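Local coordinates for Galactose/lactose metabolism regulatory protein GAL80 (PDB 3BTV) that represses the yeast galactose and lactose metabolic genes by binding the activator GAL4 and blocking its transcriptional activation when no inducing sugar is present, at residues B[148-157]-B[395-405]; B[208-219]-B[411-419]. The protein carries 1 engineered substitution. All blocks are in the same frame, centred on the assembly; numbering follows the deposited sequence.

Interactions 1 and 2 lie side by side in the buried middle of the chain, their centres 16 Å apart, where the Rossmann-type nucleotide-binding domain meets the C-terminal domain. Their segments alternate along the sequence: 148-157, then 208-219, then 395-405, then 411-419. Interaction 1 joins strand 148-152, at one border of the parallel sheet, to the loop that leads into helix 405-424; interaction 2 packs that same helix on helix 209-225. A salt bridge from Arg156 NE to Asp219 OD2, 2.9 Å long, couples the two contacts, and Leu153 packs on Leu411. The late part of the chain thus returns to both domains and ties them together.

Interaction 1: B[148-157]-B[395-405]; sequences QTIISLQGRK and QGFDFEGFPTL
Pro403 and Thr404 lie along strand 148-152, where a backbone bond from Ile151 N to Pro403 O (3.0 Å) holds the two chains together. That donor stands 41° out of the carbonyl plane, and the same oxygen receives a CA-H contact from Ile150. Two residues on, Leu405 N donates to Thr149 OG1 at 2.8 Å. With chi1 at 73°, Thr149 holds this hydroxyl between its own N and carbonyl carbon, facing the start of helix 405-424. Apolar groups close around these bonds: Ile151 CG2 rests on Pro403 CB, and Ile150 CG1 comes within 3.3 Å of Phe402 CE2, while Thr149 O lies in the plane of the Phe402 ring at its edge.

Beyond the strand, Arg156 runs past Pro403 in the opposite direction, CD against CG, and its NH1 meets Gln395 OE1 at 2.8 Å. The amide oxygen is almost exactly in the guanidinium plane, and a weak second bond goes to Gly396 O. Lys157, bent at chi2 (-55°), brings NZ to Gly401 O (2.8 Å). A water accepts from both Lys157 NZ and Gln395 NE2 and donates to Arg156 O; Gln395 NE2 also donates to Glu400 O, so the loop is braced internally around the same amide.

Further out, Tyr223 of helix 209-225 lies against Arg156 and Gln395. Asp407 accepts from the backbone N atoms of Gln395, Gly396 and Thr404, while Thr404 OG1 N-caps the helix at Met406 N and bonds to Val393 O. Strand 148-152 bonds to strand 121-125 on its inner side, and the loop before helix 405-424 lines its other edge, the border of a parallel, Rossmann-type sheet.

Interaction 2: B[208-219]-B[411-419]; sequences DLVTTTFGHTID and LHRLIESVY
Ile415 is a knob in a hole made by Val210, Thr211, Phe214 and Gly215. With chi1 at -66° swinging CG1 away from its own carbonyl carbon, CD1 extends into the hole, 3.5 Å from Val210 O and at the edge of the Phe214 ring, in its plane. The other branch, CG2, touches Thr211 OG1, the two side chains crossing at about a right angle. Gly215 presents only backbone to the knob, with CA 4.2 Å from Ile415 CD1.

This single knob-into-hole fit sits between helices 209-219 and 411-419, whose axes approach to 9.9 Å at 124° between their N-to-C directions. The pair lies against strands 229-237 and 264-271 of the C-terminal domain's large mixed sheet: Phe214 and Val418, which meet through CE2 and CG2, both also touch Leu265 and Phe267.

Toward Asp219, Leu411 CD2 touches Gly215 O and Asp219 CB, while Ile218 CG2 contacts both Leu411 CD1 and Leu414 CD2. At the other end, Val210 and Tyr419 approach from opposite directions, Val210 CG2 3.9 Å from Tyr419 CZ. The Tyr419 hydroxyl makes a weak 3.0 Å hydrogen bond to Asp208 OD1, with ring and carboxylate planes 70° apart. The same oxygen N-caps the helix by accepting from Thr211 N (2.8 Å), and OD2 takes the Thr211 hydroxyl on its syn side, fixing the carboxylate's rotation.

Interaction 1: B[148-157]-B[395-405]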
loop_
_atom_site.group_PDB
_atom_site.type_symbol
_atom_site.label_atom_id
_atom_site.label_comp_id
_atom_site.label_asym_id
_atom_site.label_seq_id
_atom_site.Cartn_x
_atom_site.Cartn_y
_atom_site.Cartn_z
ATOM N N GLN B 148 -0.914 13.210 -36.763
ATOM C CA GLN B 148 -1.114 12.140 -35.800
ATOM C C GLN B 148 0.044 12.172 -34.820
ATOM O O GLN B 148 1.205 12.301 -35.226
ATOM C CB GLN B 148 -1.170 10.778 -36.484
ATOM C CG GLN B 148 -1.196 9.620 -35.506
ATOM C CD GLN B 148 -2.502 9.528 -34.750
ATOM O OE1 GLN B 148 -2.549 9.700 -33.529
ATOM N NE2 GLN B 148 -3.578 9.258 -35.477
ATOM N N THR B 149 -0.269 12.060 -33.534
ATOM C CA THR B 149 0.759 12.144 -32.509
ATOM C C THR B 149 1.010 10.802 -31.829
ATOM O O THR B 149 0.117 9.957 -31.729
ATOM C CB THR B 149 0.414 13.196 -31.433
ATOM O OG1 THR B 149 -0.644 12.708 -30.601
ATOM C CG2 THR B 149 -0.007 14.520 -32.074
ATOM N N ILE B 150 2.242 10.615 -31.370
ATOM C CA ILE B 150 2.615 9.439 -30.596
ATOM C C ILE B 150 3.344 9.891 -29.334
ATOM O O ILE B 150 4.175 10.799 -29.388
ATOM C CB ILE B 150 3.534 8.498 -31.408
ATOM C CG1 ILE B 150 2.934 8.194 -32.784
ATOM C CG2 ILE B 150 3.808 7.194 -30.651
ATOM C CD1 ILE B 150 3.702 8.806 -33.975
ATOM N N ILE B 151 3.022 9.280 -28.198
ATOM C CA ILE B 151 3.794 9.498 -26.979
ATOM C C ILE B 151 4.534 8.204 -26.650
ATOM O O ILE B 151 3.981 7.117 -26.805
ATOM C CB ILE B 151 2.903 9.913 -25.771
ATOM C CG1 ILE B 151 3.760 10.331 -24.569
ATOM C CG2 ILE B 151 1.960 8.789 -25.361
ATOM C CD1 ILE B 151 4.414 11.725 -24.737
ATOM N N SER B 152 5.774 8.319 -26.190
ATOM C CA SER B 152 6.560 7.147 -25.826
ATOM C C SER B 152 6.160 6.544 -24.471
ATOM O O SER B 152 6.937 6.566 -23.514
ATOM C CB SER B 152 8.048 7.481 -25.819
ATOM O OG SER B 152 8.817 6.292 -25.775
ATOM N N LEU B 153 4.946 6.012 -24.390
ATOM C CA LEU B 153 4.545 5.204 -23.235
ATOM C C LEU B 153 4.761 3.732 -23.631
ATOM O O LEU B 153 3.823 2.937 -23.676
ATOM C CB LEU B 153 3.089 5.477 -22.850
ATOM C CG LEU B 153 2.819 6.859 -22.215
ATOM C CD1 LEU B 153 1.327 7.114 -22.011
ATOM C CD2 LEU B 153 3.543 7.010 -20.881
ATOM N N GLN B 154 6.013 3.399 -23.927
ATOM C CA GLN B 154 6.357 2.129 -24.559
ATOM C C GLN B 154 6.084 0.926 -23.671
ATOM O O GLN B 154 6.226 -0.220 -24.111
ATOM C CB GLN B 154 7.818 2.128 -25.011
ATOM C CG GLN B 154 8.801 1.842 -23.898
ATOM C CD GLN B 154 8.961 3.006 -22.952
ATOM O OE1 GLN B 154 8.926 4.163 -23.367
ATOM N NE2 GLN B 154 9.138 2.707 -21.670
ATOM N N GLY B 155 5.691 1.188 -22.424
ATOM C CA GLY B 155 5.310 0.130 -21.505
ATOM C C GLY B 155 4.064 -0.581 -22.008
ATOM O O GLY B 155 3.857 -1.779 -21.775
ATOM N N ARG B 156 3.216 0.166 -22.701
ATOM C CA ARG B 156 2.008 -0.403 -23.277
ATOM C C ARG B 156 2.340 -1.451 -24.347
ATOM O O ARG B 156 1.458 -2.186 -24.788
ATOM C CB ARG B 156 1.139 0.701 -23.889
ATOM C CG ARG B 156 0.601 1.713 -22.888
ATOM C CD ARG B 156 -0.303 2.750 -23.569
ATOM N NE ARG B 156 -1.146 3.421 -22.581
ATOM C CZ ARG B 156 -2.383 3.846 -22.812
ATOM N NH1 ARG B 156 -2.935 3.664 -24.001
ATOM N NH2 ARG B 156 -3.079 4.429 -21.844
ATOM N N LYS B 157 3.606 -1.501 -24.768
ATOM C CA LYS B 157 4.057 -2.415 -25.826
ATOM C C LYS B 157 4.901 -3.563 -25.287
ATOM O O LYS B 157 5.408 -4.377 -26.050
ATOM C CB LYS B 157 4.883 -1.668 -26.884
ATOM C CG LYS B 157 4.076 -0.767 -27.796
ATOM C CD LYS B 157 2.937 -1.511 -28.492
ATOM C CE LYS B 157 1.958 -0.511 -29.102
ATOM N NZ LYS B 157 0.665 -1.107 -29.541
ATOM N N GLN B 395 -5.226 5.970 -28.086
ATOM C CA GLN B 395 -5.275 4.525 -28.047
ATOM C C GLN B 395 -6.321 4.104 -27.024
ATOM O O GLN B 395 -7.057 3.147 -27.237
ATOM C CB GLN B 395 -3.915 3.930 -27.690
ATOM C CG GLN B 395 -3.928 2.411 -27.697
ATOM C CD GLN B 395 -2.629 1.824 -27.230
ATOM O OE1 GLN B 395 -1.992 2.358 -26.326
ATOM N NE2 GLN B 395 -2.233 0.701 -27.827
ATOM N N GLY B 396 -6.399 4.848 -25.926
ATOM C CA GLY B 396 -7.279 4.481 -24.839
ATOM C C GLY B 396 -6.876 3.129 -24.290
ATOM O O GLY B 396 -5.709 2.893 -23.998
ATOM N N PHE B 397 -7.849 2.238 -24.156
ATOM C CA PHE B 397 -7.592 0.896 -23.679
ATOM C C PHE B 397 -7.493 -0.121 -24.815
ATOM O O PHE B 397 -7.482 -1.325 -24.575
ATOM C CB PHE B 397 -8.680 0.471 -22.710
ATOM C CG PHE B 397 -8.867 1.420 -21.574
ATOM C CD1 PHE B 397 -7.771 1.971 -20.931
ATOM C CD2 PHE B 397 -10.137 1.761 -21.142
ATOM C CE1 PHE B 397 -7.935 2.847 -19.881
ATOM C CE2 PHE B 397 -10.312 2.636 -20.084
ATOM C CZ PHE B 397 -9.213 3.178 -19.455
ATOM N N ASP B 398 -7.432 0.364 -26.049
ATOM C CA ASP B 398 -7.342 -0.526 -27.202
ATOM C C ASP B 398 -6.016 -1.261 -27.263
ATOM O O ASP B 398 -4.970 -0.678 -26.985
ATOM C CB ASP B 398 -7.491 0.263 -28.499
ATOM C CG ASP B 398 -8.919 0.665 -28.776
ATOM O OD1 ASP B 398 -9.835 0.040 -28.199
ATOM O OD2 ASP B 398 -9.120 1.610 -29.575
ATOM N N PHE B 399 -6.060 -2.533 -27.655
ATOM C CA PHE B 399 -4.842 -3.290 -27.941
ATOM C C PHE B 399 -4.149 -2.659 -29.146
ATOM O O PHE B 399 -2.921 -2.623 -29.228
ATOM C CB PHE B 399 -5.165 -4.759 -28.265
ATOM C CG PHE B 399 -5.440 -5.614 -27.059
ATOM C CD1 PHE B 399 -6.741 -5.961 -26.722
ATOM C CD2 PHE B 399 -4.402 -6.099 -26.285
ATOM C CE1 PHE B 399 -7.006 -6.752 -25.621
ATOM C CE2 PHE B 399 -4.658 -6.892 -25.174
ATOM C CZ PHE B 399 -5.959 -7.218 -24.844
ATOM N N GLU B 400 -4.973 -2.148 -30.060
ATOM C CA GLU B 400 -4.550 -1.601 -31.350
ATOM C C GLU B 400 -3.886 -0.247 -31.261
ATOM O O GLU B 400 -4.126 0.524 -30.334
ATOM C CB GLU B 400 -5.768 -1.436 -32.266
ATOM C CG GLU B 400 -6.183 -2.694 -32.975
ATOM C CD GLU B 400 -6.006 -3.913 -32.103
ATOM O OE1 GLU B 400 -5.261 -4.825 -32.518
ATOM O OE2 GLU B 400 -6.591 -3.946 -30.997
ATOM N N GLY B 401 -3.082 0.048 -32.273
ATOM C CA GLY B 401 -2.510 1.364 -32.434
ATOM C C GLY B 401 -1.366 1.586 -31.477
ATOM O O GLY B 401 -0.528 0.714 -31.266
ATOM N N PHE B 402 -1.357 2.761 -30.877
ATOM C CA PHE B 402 -0.258 3.195 -30.040
ATOM C C PHE B 402 -0.755 4.443 -29.334
ATOM O O PHE B 402 -1.652 5.123 -29.844
ATOM C CB PHE B 402 0.943 3.540 -30.913
ATOM C CG PHE B 402 0.594 4.390 -32.103
ATOM C CD1 PHE B 402 0.429 3.818 -33.354
ATOM C CD2 PHE B 402 0.406 5.761 -31.967
ATOM C CE1 PHE B 402 0.101 4.602 -34.447
ATOM C CE2 PHE B 402 0.082 6.544 -33.058
ATOM C CZ PHE B 402 -0.068 5.963 -34.297
ATOM N N PRO B 403 -0.174 4.752 -28.166
ATOM C CA PRO B 403 -0.637 5.889 -27.369
ATOM C C PRO B 403 -0.234 7.193 -28.036
ATOM O O PRO B 403 0.824 7.278 -28.662
ATOM C CB PRO B 403 0.125 5.740 -26.043
ATOM C CG PRO B 403 1.121 4.653 -26.248
ATOM C CD PRO B 403 1.088 4.195 -27.654
ATOM N N THR B 404 -1.076 8.204 -27.876
ATOM C CA THR B 404 -0.887 9.479 -28.532
ATOM C C THR B 404 -0.687 10.563 -27.489
ATOM O O THR B 404 -0.709 10.301 -26.290
ATOM C CB THR B 404 -2.140 9.849 -29.332
ATOM O OG1 THR B 404 -3.196 10.182 -28.419
ATOM C CG2 THR B 404 -2.579 8.678 -30.183
ATOM N N LEU B 405 -0.524 11.795 -27.953
ATOM C CA LEU B 405 -0.414 12.930 -27.046
ATOM C C LEU B 405 -1.670 13.116 -26.176
ATOM O O LEU B 405 -1.602 13.715 -25.101
ATOM C CB LEU B 405 -0.089 14.206 -27.828
ATOM C CG LEU B 405 1.386 14.624 -27.848
ATOM C CD1 LEU B 405 2.339 13.425 -27.899
ATOM C CD2 LEU B 405 1.653 15.583 -28.998
HETATM O O HOH W 1 -0.634 -1.635 -26.973
#

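Interaction 2: B[208-219]-B[411-419]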
loop_
_atom_site.group_PDB
_atom_site.type_symbol
_atom_site.label_atom_id
_atom_site.label_comp_id
_atom_site.label_asym_id
_atom_site.label_seq_id
_atom_site.Cartn_x
_atom_site.Cartn_y
_atom_site.Cartn_z
ATOM N N ASP B 208 10.920 13.202 -12.500
ATOM C CA ASP B 208 10.850 12.966 -11.067
ATOM C C ASP B 208 10.098 11.677 -10.778
ATOM O O ASP B 208 9.523 11.057 -11.676
ATOM C CB ASP B 208 10.169 14.141 -10.352
ATOM C CG ASP B 208 8.699 14.265 -10.701
ATOM O OD1 ASP B 208 7.880 13.515 -10.130
ATOM O OD2 ASP B 208 8.365 15.118 -11.542
ATOM N N LEU B 209 10.104 11.296 -9.505
ATOM C CA LEU B 209 9.537 10.025 -9.063
ATOM C C LEU B 209 8.072 9.891 -9.456
ATOM O O LEU B 209 7.612 8.819 -9.842
ATOM C CB LEU B 209 9.659 9.898 -7.541
ATOM C CG LEU B 209 9.083 8.604 -6.954
ATOM C CD1 LEU B 209 9.841 7.408 -7.540
ATOM C CD2 LEU B 209 9.145 8.588 -5.437
ATOM N N VAL B 210 7.327 10.980 -9.333
ATOM C CA VAL B 210 5.902 10.919 -9.597
ATOM C C VAL B 210 5.612 10.951 -11.092
ATOM O O VAL B 210 4.963 10.049 -11.650
ATOM C CB VAL B 210 5.167 12.057 -8.901
ATOM C CG1 VAL B 210 3.672 11.918 -9.126
ATOM C CG2 VAL B 210 5.482 12.032 -7.415
ATOM N N THR B 211 6.119 11.990 -11.737
ATOM C CA THR B 211 5.853 12.225 -13.140
ATOM C C THR B 211 6.342 11.073 -13.993
ATOM O O THR B 211 5.673 10.645 -14.934
ATOM C CB THR B 211 6.561 13.511 -13.614
ATOM O OG1 THR B 211 6.113 14.617 -12.815
ATOM C CG2 THR B 211 6.257 13.770 -15.077
ATOM N N THR B 212 7.517 10.564 -13.660
ATOM C CA THR B 212 8.184 9.632 -14.547
ATOM C C THR B 212 7.927 8.183 -14.163
ATOM O O THR B 212 7.282 7.442 -14.904
ATOM C CB THR B 212 9.695 9.914 -14.599
ATOM O OG1 THR B 212 9.902 11.322 -14.768
ATOM C CG2 THR B 212 10.356 9.149 -15.761
ATOM N N THR B 213 8.424 7.787 -12.999
ATOM C CA THR B 213 8.372 6.397 -12.576
ATOM C C THR B 213 6.948 5.957 -12.280
ATOM O O THR B 213 6.465 4.983 -12.827
ATOM C CB THR B 213 9.229 6.159 -11.329
ATOM O OG1 THR B 213 10.530 6.708 -11.546
ATOM C CG2 THR B 213 9.352 4.659 -11.045
ATOM N N PHE B 214 6.277 6.700 -11.411
ATOM C CA PHE B 214 4.873 6.459 -11.161
ATOM C C PHE B 214 4.040 6.649 -12.430
ATOM O O PHE B 214 3.111 5.883 -12.686
ATOM C CB PHE B 214 4.383 7.365 -10.038
ATOM C CG PHE B 214 2.907 7.269 -9.789
ATOM C CD1 PHE B 214 2.377 6.194 -9.105
ATOM C CD2 PHE B 214 2.056 8.250 -10.248
ATOM C CE1 PHE B 214 1.029 6.109 -8.881
ATOM C CE2 PHE B 214 0.698 8.170 -10.023
ATOM C CZ PHE B 214 0.188 7.105 -9.341
ATOM N N GLY B 215 4.370 7.659 -13.232
ATOM C CA GLY B 215 3.652 7.888 -14.475
ATOM C C GLY B 215 3.634 6.677 -15.415
ATOM O O GLY B 215 2.577 6.240 -15.868
ATOM N N HIS B 216 4.806 6.141 -15.740
ATOM C CA HIS B 216 4.862 4.975 -16.619
ATOM C C HIS B 216 4.062 3.818 -16.002
ATOM O O HIS B 216 3.254 3.182 -16.666
ATOM C CB HIS B 216 6.308 4.529 -16.857
ATOM C CG HIS B 216 7.026 5.303 -17.922
ATOM N ND1 HIS B 216 6.781 5.126 -19.268
ATOM C CD2 HIS B 216 8.018 6.224 -17.836
ATOM C CE1 HIS B 216 7.580 5.916 -19.969
ATOM N NE2 HIS B 216 8.341 6.592 -19.124
ATOM N N THR B 217 4.264 3.593 -14.711
ATOM C CA THR B 217 3.651 2.456 -14.027
ATOM C C THR B 217 2.134 2.550 -13.889
ATOM O O THR B 217 1.414 1.591 -14.154
ATOM C CB THR B 217 4.273 2.254 -12.638
ATOM O OG1 THR B 217 5.691 2.116 -12.779
ATOM C CG2 THR B 217 3.719 0.987 -11.994
ATOM N N ILE B 218 1.639 3.701 -13.471
ATOM C CA ILE B 218 0.219 3.840 -13.244
ATOM C C ILE B 218 -0.497 3.831 -14.592
ATOM O O ILE B 218 -1.650 3.405 -14.710
ATOM C CB ILE B 218 -0.100 5.119 -12.446
ATOM C CG1 ILE B 218 -1.408 4.938 -11.673
ATOM C CG2 ILE B 218 -0.139 6.323 -13.382
ATOM C CD1 ILE B 218 -1.328 3.983 -10.494
ATOM N N ASP B 219 0.202 4.269 -15.625
ATOM C CA ASP B 219 -0.404 4.220 -16.945
ATOM C C ASP B 219 -0.575 2.787 -17.432
ATOM O O ASP B 219 -1.611 2.463 -18.000
ATOM C CB ASP B 219 0.389 5.000 -17.997
ATOM C CG ASP B 219 -0.218 4.846 -19.383
ATOM O OD1 ASP B 219 -1.335 5.362 -19.606
ATOM O OD2 ASP B 219 0.394 4.172 -20.236
ATOM N N LEU B 411 -2.681 11.410 -18.760
ATOM C CA LEU B 411 -1.721 11.022 -17.734
ATOM C C LEU B 411 -1.224 12.260 -16.977
ATOM O O LEU B 411 -1.123 12.260 -15.742
ATOM C CB LEU B 411 -0.545 10.276 -18.372
ATOM C CG LEU B 411 0.477 9.655 -17.415
ATOM C CD1 LEU B 411 -0.212 8.854 -16.329
ATOM C CD2 LEU B 411 1.462 8.772 -18.198
ATOM N N HIS B 412 -0.925 13.325 -17.720
ATOM C CA HIS B 412 -0.533 14.574 -17.078
ATOM C C HIS B 412 -1.606 15.080 -16.110
ATOM O O HIS B 412 -1.282 15.591 -15.043
ATOM C CB HIS B 412 -0.207 15.657 -18.103
ATOM C CG HIS B 412 1.243 15.730 -18.456
ATOM N ND1 HIS B 412 2.211 16.104 -17.548
ATOM C CD2 HIS B 412 1.893 15.477 -19.617
ATOM C CE1 HIS B 412 3.395 16.069 -18.132
ATOM N NE2 HIS B 412 3.230 15.689 -19.387
ATOM N N ARG B 413 -2.873 14.953 -16.493
ATOM C CA ARG B 413 -3.961 15.384 -15.613
ATOM C C ARG B 413 -3.947 14.578 -14.341
ATOM O O ARG B 413 -4.222 15.100 -13.258
ATOM C CB ARG B 413 -5.315 15.244 -16.303
ATOM C CG ARG B 413 -5.525 16.259 -17.429
ATOM C CD ARG B 413 -6.840 16.043 -18.171
ATOM N NE ARG B 413 -7.057 17.084 -19.174
ATOM C CZ ARG B 413 -8.098 17.138 -20.004
ATOM N NH1 ARG B 413 -9.043 16.202 -19.968
ATOM N NH2 ARG B 413 -8.195 18.138 -20.871
ATOM N N LEU B 414 -3.619 13.293 -14.469
ATOM C CA LEU B 414 -3.540 12.437 -13.299
ATOM C C LEU B 414 -2.356 12.825 -12.413
ATOM O O LEU B 414 -2.478 12.882 -11.190
ATOM C CB LEU B 414 -3.447 10.954 -13.705
ATOM C CG LEU B 414 -3.417 9.959 -12.543
ATOM C CD1 LEU B 414 -4.666 10.085 -11.684
ATOM C CD2 LEU B 414 -3.242 8.492 -13.058
ATOM N N ILE B 415 -1.209 13.075 -13.029
ATOM C CA ILE B 415 -0.035 13.483 -12.275
ATOM C C ILE B 415 -0.298 14.826 -11.594
ATOM O O ILE B 415 0.026 15.024 -10.419
ATOM C CB ILE B 415 1.188 13.641 -13.180
ATOM C CG1 ILE B 415 1.614 12.278 -13.762
ATOM C CG2 ILE B 415 2.323 14.251 -12.392
ATOM C CD1 ILE B 415 1.832 11.210 -12.715
ATOM N N GLU B 416 -0.890 15.752 -12.335
ATOM C CA GLU B 416 -1.242 17.045 -11.747
ATOM C C GLU B 416 -2.087 16.814 -10.504
ATOM O O GLU B 416 -1.837 17.409 -9.459
ATOM C CB GLU B 416 -1.978 17.924 -12.753
ATOM C CG GLU B 416 -2.422 19.282 -12.196
ATOM C CD GLU B 416 -1.340 19.981 -11.387
ATOM O OE1 GLU B 416 -0.141 19.782 -11.679
ATOM O OE2 GLU B 416 -1.692 20.737 -10.455
ATOM N N SER B 417 -3.057 15.909 -10.611
ATOM C CA SER B 417 -3.954 15.601 -9.497
ATOM C C SER B 417 -3.269 14.941 -8.312
ATOM O O SER B 417 -3.633 15.196 -7.165
ATOM C CB SER B 417 -5.111 14.733 -9.970
ATOM O OG SER B 417 -5.774 15.379 -11.040
ATOM N N VAL B 418 -2.290 14.077 -8.570
ATOM C CA VAL B 418 -1.516 13.524 -7.464
ATOM C C VAL B 418 -0.916 14.669 -6.613
ATOM O O VAL B 418 -1.067 14.701 -5.385
ATOM C CB VAL B 418 -0.409 12.570 -7.949
ATOM C CG1 VAL B 418 0.603 12.352 -6.858
ATOM C CG2 VAL B 418 -1.019 11.209 -8.385
ATOM N N TYR B 419 -0.253 15.615 -7.272
ATOM C CA TYR B 419 0.321 16.763 -6.568
ATOM C C TYR B 419 -0.728 17.656 -5.883
ATOM O O TYR B 419 -0.475 18.173 -4.800
ATOM C CB TYR B 419 1.211 17.590 -7.504
ATOM C CG TYR B 419 2.584 16.994 -7.693
ATOM C CD1 TYR B 419 2.957 16.439 -8.903
ATOM C CD2 TYR B 419 3.502 16.974 -6.651
ATOM C CE1 TYR B 419 4.204 15.886 -9.081
ATOM C CE2 TYR B 419 4.753 16.426 -6.818
ATOM C CZ TYR B 419 5.098 15.883 -8.043
ATOM O OH TYR B 419 6.344 15.334 -8.227
#